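Long-range contacts in Pab-dependent poly(a)-specific ribonuclease subunit PAN2 (Neurospora crassa, PDB 4CZW), which is the catalytic subunit of the Pan2-Pan3 deadenylase and probably shortens the poly(A) tails of mRNA exonucleolytically, releasing 5'-AMP: residues Tyr59-Leu63 and Pro264-Ala268; Ile225-Leu231 and Trp287-Ile292; Val322-Thr328 and Val389-Lys395. All coordinates share one frame; numbering follows the deposited sequence.

All three contacts lie in the ubiquitin-specific-protease-like (pseudo-UCH) domain, which precedes the exonuclease domain in the chain. They are built round one mixed sheet, whose strands 266-270, 385-394, 321-334 and 291-297 are successive neighbours. Contact 3 pairs the middle two; its centre is about 7 Å from that of contact 1, where helix 61-71 meets strand 266-270, and about 11 Å from that of contact 2, where helix 227-235 meets strand 291-297. The centres of contacts 1 and 2 are about 18 Å apart, and the two interleave along the chain; contact 3 opens only after both have closed. Distant sequence thus converges on a single core, consistent with this domain's predicted role as a catalytically inactive scaffold.

Contact 1. Residues Tyr59-Leu63 and Pro264-Ala268; sequences YTPLL and PAVLA
Leu62 and Val266 form the tighter part of this wholly apolar contact. CB of Leu62 lies 3.7 Å from CG2 of Val266, and beyond it CD1 of Leu62 reaches CB of Ala265 at 3.7 Å. Alanine suits that place because a single methyl meets the leucine branch just before the strand begins. The packing is looser round the other valine methyl. With CG1 of Val266 anti to the backbone N (chi1 175°), the fork gives one methyl mainly to each leucine, CG2 to Leu62 and CG1 to Leu63, where CG1 of Val266 is 4.1 Å from CG of Leu63. The methyl CG2 of Thr60 stays 4.4 Å from that same CG1, while OG1 of Thr60 is hydrogen-bonded to the carbonyl O of Val56 in the preceding helix. Neither side faces solvent; every touching residue is buried. Replacing Leu63 by an alanine would probably open a gap beside CG1 of Val266 and leave that methyl without its branched neighbour. Leu180 of helix 172-180 touches both Leu63 and Val266, and Met391 of strand 385-394 also packs on the valine. The start of helix 61-71, which farther on carries the zinc ligand His70, is thereby seated on strand 266-270, beside helix 172-180.

Contact 2. Residues Ile225-Leu231 and Trp287-Ile292; sequences ITFSQVL and WLPEEI
The capped N-terminus of helix 227-235 packs here on the approach to strand 291-297, with Phe227 and Trp287 at the centre. The indole NE1 of Trp287 donates to the carbonyl O of Ile225, 2.6 Å away, in a nearly straight bond (166°) close to the ring plane. This is tryptophan's advantage: one polar N-H on a broad apolar surface. CB of Phe227 sits over the face of the six-membered ring, 4.0 Å from its centroid, and the phenyl ring turns an edge to that face in an offset edge-to-face pair, planes at 86°. Above the phenyl ring, CD1 of Leu288 makes a CH-pi contact 4.1 Å from the centroid, while CD of Pro289 packs 3.7 Å from CD2 of Phe227. Farther along the helix, CD2 of Leu231 meets CD1 of Ile292 at 3.7 Å. A water accepts from Phe227 N and donates to Trp287 O, so it serves a first-turn amide as well as a loop carbonyl. Thr226 and Gln229 close the helix end: Thr226 N donates to Gln229 OE1 at 3.1 Å, and Gln229 N returns a weak bond to Thr226 OG1. That reciprocal pair is a capping box, a common N-terminal cap of alpha-helices.

Contact 3. Residues Val322-Thr328 and Val389-Lys395; sequences VYSLVGT and VVMFQVK
Ser324 and Gln393 form a hydrogen-bonded antiparallel pair, and both their backbone bonds are made: Ser324 N donates to Gln393 O at 2.7 Å, and Gln393 N answers to Ser324 O at 3.1 Å, in the carbonyl plane. Toward the strand end, Lys395 N reaches Val322 O at 2.8 Å. Farther along the pair, beyond Leu325 and Phe392, Met391 stands opposite two residues: Val326 N gives to Met391 O (2.9 Å), while Met391 N gives to Gly327 O (3.2 Å). The extra residue makes a beta bulge, in which Val326 turns helical and Gly327 is almost fully extended, a shape that the lack of a side chain makes easy.

The buried polar side chains of Ser324, Gln393 and Tyr323 find partners beyond the pair. Asn398 serves both Ser324 OG, through ND2, and Gln393 NE2, through OD1, while Gln393 OE1 takes a weak bond from Leu62 N. The hydroxyl of Tyr323 bonds to Pro264 O. Lys395 is exposed; its extended chain lies alongside Val322 and its ammonium forms a salt bridge with Glu291.

Apolar contacts flank these bonds. Phe392 has CG anti to its carbonyl carbon (chi1 -76°), bringing its ring under CD1 of Leu325, which lies over one face, 4.1 Å from the centroid. CG1 of Val394 similarly covers a face of Tyr323, 4.0 Å from that centroid. Met391 is a selenomethionine; its CG packs 4.2 Å from CB of Val326.

Strand 321-334 also pairs with strand 291-297, through Tyr323 and Ile292, and strand 385-394 with strand 266-270. Phe392 touches Ile292 and Leu267 from these flanking strands, while Gln393 and Val394 pack against helix 61-71 at Pro61 and Leu62.

Contact 1. Residues Tyr59-Leu63 and Pro264-Ala268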
loop_
_atom_site.group_PDB
_atom_site.type_symbol
_atom_site.label_atom_id
_atom_site.label_comp_id
_atom_site.label_asym_id
_atom_site.label_seq_id
_atom_site.Cartn_x
_atom_site.Cartn_y
_atom_site.Cartn_z
ATOM N N TYR A 59 6.845 3.388 5.119
ATOM C CA TYR A 59 7.666 4.293 5.912
ATOM C C TYR A 59 9.091 4.348 5.377
ATOM O O TYR A 59 10.014 4.778 6.070
ATOM C CB TYR A 59 7.650 3.877 7.383
ATOM C CG TYR A 59 6.296 4.064 8.031
ATOM C CD1 TYR A 59 5.903 5.307 8.510
ATOM C CD2 TYR A 59 5.408 3.005 8.149
ATOM C CE1 TYR A 59 4.664 5.486 9.096
ATOM C CE2 TYR A 59 4.167 3.175 8.735
ATOM C CZ TYR A 59 3.801 4.417 9.207
ATOM O OH TYR A 59 2.567 4.592 9.790
ATOM N N THR A 60 9.254 3.901 4.137
ATOM C CA THR A 60 10.494 4.088 3.399
ATOM C C THR A 60 10.278 5.219 2.399
ATOM O O THR A 60 9.726 4.995 1.322
ATOM C CB THR A 60 10.930 2.807 2.662
ATOM O OG1 THR A 60 10.952 1.707 3.581
ATOM C CG2 THR A 60 12.312 2.983 2.052
ATOM N N PRO A 61 10.707 6.439 2.765
ATOM C CA PRO A 61 10.458 7.690 2.035
ATOM C C PRO A 61 10.647 7.589 0.523
ATOM O O PRO A 61 9.826 8.113 -0.230
ATOM C CB PRO A 61 11.487 8.647 2.640
ATOM C CG PRO A 61 11.644 8.166 4.036
ATOM C CD PRO A 61 11.533 6.666 3.964
ATOM N N LEU A 62 11.710 6.919 0.088
ATOM C CA LEU A 62 11.984 6.775 -1.336
ATOM C C LEU A 62 10.959 5.879 -2.022
ATOM O O LEU A 62 10.635 6.080 -3.191
ATOM C CB LEU A 62 13.391 6.221 -1.557
ATOM C CG LEU A 62 14.534 7.187 -1.244
ATOM C CD1 LEU A 62 15.877 6.520 -1.476
ATOM C CD2 LEU A 62 14.404 8.449 -2.082
ATOM N N LEU A 63 10.450 4.892 -1.292
ATOM C CA LEU A 63 9.452 3.980 -1.839
ATOM C C LEU A 63 8.068 4.620 -1.885
ATOM O O LEU A 63 7.333 4.449 -2.857
ATOM C CB LEU A 63 9.399 2.684 -1.028
ATOM C CG LEU A 63 10.596 1.741 -1.168
ATOM C CD1 LEU A 63 10.370 0.467 -0.372
ATOM C CD2 LEU A 63 10.852 1.426 -2.631
ATOM N N PRO A 264 21.877 -0.001 -4.552
ATOM C CA PRO A 264 20.618 0.745 -4.659
ATOM C C PRO A 264 20.407 1.730 -3.511
ATOM O O PRO A 264 20.936 1.529 -2.418
ATOM C CB PRO A 264 19.556 -0.357 -4.628
ATOM C CG PRO A 264 20.201 -1.476 -3.888
ATOM C CD PRO A 264 21.647 -1.432 -4.290
ATOM N N ALA A 265 19.641 2.786 -3.771
ATOM C CA ALA A 265 19.300 3.762 -2.742
ATOM C C ALA A 265 18.396 3.123 -1.695
ATOM O O ALA A 265 18.451 3.469 -0.515
ATOM C CB ALA A 265 18.630 4.976 -3.362
ATOM N N VAL A 266 17.560 2.190 -2.142
ATOM C CA VAL A 266 16.732 1.397 -1.242
ATOM C C VAL A 266 17.278 -0.024 -1.169
ATOM O O VAL A 266 17.295 -0.745 -2.167
ATOM C CB VAL A 266 15.262 1.363 -1.697
ATOM C CG1 VAL A 266 14.451 0.436 -0.804
ATOM C CG2 VAL A 266 14.672 2.763 -1.695
ATOM N N LEU A 267 17.726 -0.424 0.016
ATOM C CA LEU A 267 18.382 -1.714 0.184
ATOM C C LEU A 267 17.489 -2.731 0.889
ATOM O O LEU A 267 17.434 -2.778 2.118
ATOM C CB LEU A 267 19.691 -1.541 0.960
ATOM C CG LEU A 267 20.603 -2.765 1.057
ATOM C CD1 LEU A 267 21.053 -3.210 -0.325
ATOM C CD2 LEU A 267 21.803 -2.471 1.945
ATOM N N ALA A 268 16.791 -3.545 0.102
ATOM C CA ALA A 268 15.959 -4.613 0.644
ATOM C C ALA A 268 16.778 -5.890 0.810
ATOM O O ALA A 268 17.500 -6.294 -0.102
ATOM C CB ALA A 268 14.757 -4.862 -0.252
#

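Contact 2. Residues Ile225-Leu231 and Trp287-Ile292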
loop_
_atom_site.group_PDB
_atom_site.type_symbol
_atom_site.label_atom_id
_atom_site.label_comp_id
_atom_site.label_asym_id
_atom_site.label_seq_id
_atom_site.Cartn_x
_atom_site.Cartn_y
_atom_site.Cartn_z
ATOM N N ILE A 225 30.930 -12.871 14.427
ATOM C CA ILE A 225 30.382 -12.662 13.094
ATOM C C ILE A 225 29.428 -11.473 13.116
ATOM O O ILE A 225 28.448 -11.472 13.860
ATOM C CB ILE A 225 29.640 -13.909 12.581
ATOM C CG1 ILE A 225 30.424 -15.178 12.922
ATOM C CG2 ILE A 225 29.390 -13.804 11.084
ATOM C CD1 ILE A 225 29.703 -16.458 12.557
ATOM N N THR A 226 29.718 -10.461 12.305
ATOM C CA THR A 226 28.923 -9.238 12.308
ATOM C C THR A 226 27.936 -9.190 11.145
ATOM O O THR A 226 28.054 -9.952 10.184
ATOM C CB THR A 226 29.817 -7.987 12.251
ATOM O OG1 THR A 226 30.507 -7.943 10.996
ATOM C CG2 THR A 226 30.833 -8.007 13.382
ATOM N N PHE A 227 26.963 -8.288 11.245
ATOM C CA PHE A 227 25.963 -8.107 10.198
ATOM C C PHE A 227 26.593 -7.535 8.934
ATOM O O PHE A 227 26.168 -7.846 7.821
ATOM C CB PHE A 227 24.836 -7.193 10.690
ATOM C CG PHE A 227 23.836 -6.836 9.625
ATOM C CD1 PHE A 227 22.838 -7.727 9.265
ATOM C CD2 PHE A 227 23.888 -5.604 8.991
ATOM C CE1 PHE A 227 21.917 -7.400 8.289
ATOM C CE2 PHE A 227 22.970 -5.272 8.013
ATOM C CZ PHE A 227 21.982 -6.171 7.662
ATOM N N SER A 228 27.607 -6.694 9.116
ATOM C CA SER A 228 28.316 -6.086 7.997
ATOM C C SER A 228 29.005 -7.148 7.145
ATOM O O SER A 228 29.053 -7.040 5.919
ATOM C CB SER A 228 29.341 -5.067 8.502
ATOM O OG SER A 228 28.708 -4.019 9.216
ATOM N N GLN A 229 29.531 -8.175 7.805
ATOM C CA GLN A 229 30.193 -9.276 7.116
ATOM C C GLN A 229 29.188 -10.152 6.375
ATOM O O GLN A 229 29.461 -10.631 5.274
ATOM C CB GLN A 229 30.994 -10.120 8.109
ATOM C CG GLN A 229 32.192 -9.403 8.710
ATOM C CD GLN A 229 32.781 -10.144 9.894
ATOM O OE1 GLN A 229 32.155 -11.048 10.448
ATOM N NE2 GLN A 229 33.992 -9.765 10.288
ATOM N N VAL A 230 28.026 -10.359 6.987
ATOM C CA VAL A 230 26.969 -11.162 6.383
ATOM C C VAL A 230 26.387 -10.450 5.163
ATOM O O VAL A 230 26.096 -11.077 4.143
ATOM C CB VAL A 230 25.849 -11.470 7.400
ATOM C CG1 VAL A 230 24.671 -12.149 6.722
ATOM C CG2 VAL A 230 26.387 -12.337 8.528
ATOM N N LEU A 231 26.232 -9.134 5.273
ATOM C CA LEU A 231 25.745 -8.322 4.163
ATOM C C LEU A 231 26.728 -8.340 2.996
ATOM O O LEU A 231 26.331 -8.493 1.839
ATOM C CB LEU A 231 25.499 -6.883 4.621
ATOM C CG LEU A 231 25.118 -5.881 3.530
ATOM C CD1 LEU A 231 23.867 -6.335 2.796
ATOM C CD2 LEU A 231 24.921 -4.496 4.120
ATOM N N TRP A 287 22.902 -7.214 17.508
ATOM C CA TRP A 287 23.559 -7.723 16.309
ATOM C C TRP A 287 23.145 -6.942 15.068
ATOM O O TRP A 287 23.955 -6.716 14.170
ATOM C CB TRP A 287 23.252 -9.209 16.116
ATOM C CG TRP A 287 24.154 -9.879 15.126
ATOM C CD1 TRP A 287 25.436 -10.292 15.339
ATOM C CD2 TRP A 287 23.843 -10.219 13.769
ATOM N NE1 TRP A 287 25.945 -10.865 14.198
ATOM C CE2 TRP A 287 24.986 -10.833 13.220
ATOM C CE3 TRP A 287 22.709 -10.063 12.964
ATOM C CZ2 TRP A 287 25.030 -11.291 11.905
ATOM C CZ3 TRP A 287 22.755 -10.517 11.658
ATOM C CH2 TRP A 287 23.908 -11.124 11.142
ATOM N N LEU A 288 21.880 -6.534 15.018
ATOM C CA LEU A 288 21.374 -5.754 13.895
ATOM C C LEU A 288 21.550 -4.262 14.143
ATOM O O LEU A 288 20.896 -3.693 15.017
ATOM C CB LEU A 288 19.899 -6.069 13.636
ATOM C CG LEU A 288 19.226 -5.246 12.533
ATOM C CD1 LEU A 288 19.904 -5.479 11.192
ATOM C CD2 LEU A 288 17.741 -5.565 12.448
ATOM N N PRO A 289 22.441 -3.622 13.373
ATOM C CA PRO A 289 22.679 -2.184 13.507
ATOM C C PRO A 289 21.589 -1.365 12.825
ATOM O O PRO A 289 21.059 -1.787 11.797
ATOM C CB PRO A 289 24.026 -1.992 12.811
ATOM C CG PRO A 289 24.041 -3.049 11.762
ATOM C CD PRO A 289 23.295 -4.228 12.336
ATOM N N GLU A 290 21.256 -0.213 13.394
ATOM C CA GLU A 290 20.266 0.668 12.788
ATOM C C GLU A 290 20.921 1.566 11.747
ATOM O O GLU A 290 20.250 2.346 11.072
ATOM C CB GLU A 290 19.568 1.520 13.850
ATOM C CG GLU A 290 20.493 2.477 14.583
ATOM C CD GLU A 290 19.740 3.593 15.281
ATOM O OE1 GLU A 290 18.931 4.272 14.614
ATOM O OE2 GLU A 290 19.955 3.788 16.495
ATOM N N GLU A 291 22.238 1.445 11.618
ATOM C CA GLU A 291 22.993 2.295 10.709
ATOM C C GLU A 291 24.219 1.572 10.161
ATOM O O GLU A 291 25.028 1.038 10.921
ATOM C CB GLU A 291 23.411 3.582 11.422
ATOM C CG GLU A 291 23.740 4.735 10.496
ATOM C CD GLU A 291 23.954 6.034 11.247
ATOM O OE1 GLU A 291 24.733 6.038 12.223
ATOM O OE2 GLU A 291 23.341 7.051 10.862
ATOM N N ILE A 292 24.346 1.549 8.838
ATOM C CA ILE A 292 25.492 0.920 8.188
ATOM C C ILE A 292 26.097 1.830 7.125
ATOM O O ILE A 292 25.424 2.712 6.590
ATOM C CB ILE A 292 25.113 -0.423 7.529
ATOM C CG1 ILE A 292 24.003 -0.220 6.496
ATOM C CG2 ILE A 292 24.690 -1.438 8.577
ATOM C CD1 ILE A 292 23.587 -1.492 5.790
HETATM O O HOH W 1 26.584 -7.051 13.712
#

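Contact 3. Residues Val322-Thr328 and Val389-Lys395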
loop_
_atom_site.group_PDB
_atom_site.type_symbol
_atom_site.label_atom_id
_atom_site.label_comp_id
_atom_site.label_asym_id
_atom_site.label_seq_id
_atom_site.Cartn_x
_atom_site.Cartn_y
_atom_site.Cartn_z
ATOM N N VAL A 322 26.045 6.069 3.837
ATOM C CA VAL A 322 25.409 5.680 5.088
ATOM C C VAL A 322 23.943 5.309 4.879
ATOM O O VAL A 322 23.163 6.095 4.341
ATOM C CB VAL A 322 25.508 6.807 6.131
ATOM C CG1 VAL A 322 24.745 6.442 7.398
ATOM C CG2 VAL A 322 26.967 7.107 6.448
ATOM N N TYR A 323 23.580 4.104 5.303
ATOM C CA TYR A 323 22.204 3.632 5.194
ATOM C C TYR A 323 21.529 3.608 6.561
ATOM O O TYR A 323 22.155 3.275 7.567
ATOM C CB TYR A 323 22.160 2.239 4.559
ATOM C CG TYR A 323 22.377 2.235 3.062
ATOM C CD1 TYR A 323 23.651 2.344 2.522
ATOM C CD2 TYR A 323 21.303 2.114 2.188
ATOM C CE1 TYR A 323 23.851 2.338 1.154
ATOM C CE2 TYR A 323 21.493 2.107 0.819
ATOM C CZ TYR A 323 22.769 2.219 0.308
ATOM O OH TYR A 323 22.960 2.213 -1.055
ATOM N N SER A 324 20.251 3.970 6.591
ATOM C CA SER A 324 19.479 3.935 7.825
ATOM C C SER A 324 18.485 2.781 7.801
ATOM O O SER A 324 17.873 2.498 6.772
ATOM C CB SER A 324 18.746 5.260 8.046
ATOM O OG SER A 324 19.663 6.321 8.248
ATOM N N LEU A 325 18.338 2.110 8.938
ATOM C CA LEU A 325 17.387 1.013 9.053
ATOM C C LEU A 325 15.966 1.546 9.177
ATOM O O LEU A 325 15.635 2.238 10.140
ATOM C CB LEU A 325 17.728 0.131 10.254
ATOM C CG LEU A 325 16.756 -1.013 10.551
ATOM C CD1 LEU A 325 16.700 -1.987 9.386
ATOM C CD2 LEU A 325 17.150 -1.725 11.834
ATOM N N VAL A 326 15.130 1.225 8.196
ATOM C CA VAL A 326 13.744 1.672 8.199
ATOM C C VAL A 326 12.879 0.772 9.073
ATOM O O VAL A 326 12.194 1.246 9.979
ATOM C CB VAL A 326 13.155 1.706 6.777
ATOM C CG1 VAL A 326 11.676 2.047 6.824
ATOM C CG2 VAL A 326 13.910 2.706 5.916
ATOM N N GLY A 327 12.917 -0.527 8.800
ATOM C CA GLY A 327 12.117 -1.478 9.550
ATOM C C GLY A 327 12.458 -2.924 9.251
ATOM O O GLY A 327 13.424 -3.214 8.545
ATOM N N THR A 328 11.653 -3.835 9.790
ATOM C CA THR A 328 11.899 -5.263 9.633
ATOM C C THR A 328 10.602 -6.065 9.578
ATOM O O THR A 328 9.740 -5.926 10.446
ATOM C CB THR A 328 12.767 -5.810 10.784
ATOM O OG1 THR A 328 14.011 -5.100 10.834
ATOM C CG2 THR A 328 13.043 -7.293 10.591
ATOM N N VAL A 389 12.598 -10.011 6.323
ATOM C CA VAL A 389 13.029 -8.977 5.391
ATOM C C VAL A 389 13.519 -7.747 6.149
ATOM O O VAL A 389 12.838 -7.249 7.046
ATOM C CB VAL A 389 11.895 -8.567 4.429
ATOM C CG1 VAL A 389 12.401 -7.554 3.412
ATOM C CG2 VAL A 389 11.323 -9.788 3.728
ATOM N N VAL A 390 14.705 -7.268 5.789
ATOM C CA VAL A 390 15.284 -6.089 6.424
ATOM C C VAL A 390 15.413 -4.956 5.410
ATOM O O VAL A 390 15.935 -5.156 4.313
ATOM C CB VAL A 390 16.661 -6.402 7.037
ATOM C CG1 VAL A 390 17.264 -5.155 7.656
ATOM C CG2 VAL A 390 16.537 -7.506 8.074
HETATM N N MSE A 391 14.940 -3.769 5.779
HETATM C CA MSE A 391 14.890 -2.649 4.844
HETATM C C MSE A 391 15.804 -1.494 5.242
HETATM O O MSE A 391 15.642 -0.893 6.304
HETATM C CB MSE A 391 13.455 -2.137 4.717
HETATM C CG MSE A 391 13.252 -1.106 3.620
HETATM SE SE MSE A 391 13.251 -1.893 1.835
HETATM C CE MSE A 391 11.640 -2.984 1.981
ATOM N N PHE A 392 16.762 -1.187 4.372
ATOM C CA PHE A 392 17.620 -0.022 4.545
ATOM C C PHE A 392 17.379 0.987 3.429
ATOM O O PHE A 392 17.016 0.615 2.313
ATOM C CB PHE A 392 19.098 -0.422 4.559
ATOM C CG PHE A 392 19.553 -1.052 5.843
ATOM C CD1 PHE A 392 19.994 -0.268 6.898
ATOM C CD2 PHE A 392 19.559 -2.428 5.990
ATOM C CE1 PHE A 392 20.421 -0.845 8.078
ATOM C CE2 PHE A 392 19.987 -3.011 7.169
ATOM C CZ PHE A 392 20.415 -2.219 8.214
ATOM N N GLN A 393 17.575 2.264 3.737
ATOM C CA GLN A 393 17.598 3.296 2.709
ATOM C C GLN A 393 18.705 4.286 3.041
ATOM O O GLN A 393 19.144 4.370 4.188
ATOM C CB GLN A 393 16.248 4.010 2.596
ATOM C CG GLN A 393 16.055 5.157 3.574
ATOM C CD GLN A 393 15.002 6.145 3.108
ATOM O OE1 GLN A 393 14.290 5.897 2.135
ATOM N NE2 GLN A 393 14.905 7.276 3.797
ATOM N N VAL A 394 19.163 5.025 2.035
ATOM C CA VAL A 394 20.227 6.000 2.237
ATOM C C VAL A 394 19.787 7.068 3.237
ATOM O O VAL A 394 18.672 7.586 3.160
ATOM C CB VAL A 394 20.654 6.656 0.906
ATOM C CG1 VAL A 394 21.411 5.654 0.049
ATOM C CG2 VAL A 394 19.450 7.192 0.152
ATOM N N LYS A 395 20.666 7.376 4.185
ATOM C CA LYS A 395 20.345 8.293 5.276
ATOM C C LYS A 395 20.044 9.699 4.765
ATOM O O LYS A 395 19.310 10.457 5.400
ATOM C CB LYS A 395 21.492 8.335 6.288
ATOM C CG LYS A 395 21.184 9.126 7.551
ATOM C CD LYS A 395 22.340 9.070 8.536
ATOM C CE LYS A 395 22.014 9.832 9.810
ATOM N NZ LYS A 395 23.117 9.741 10.807
#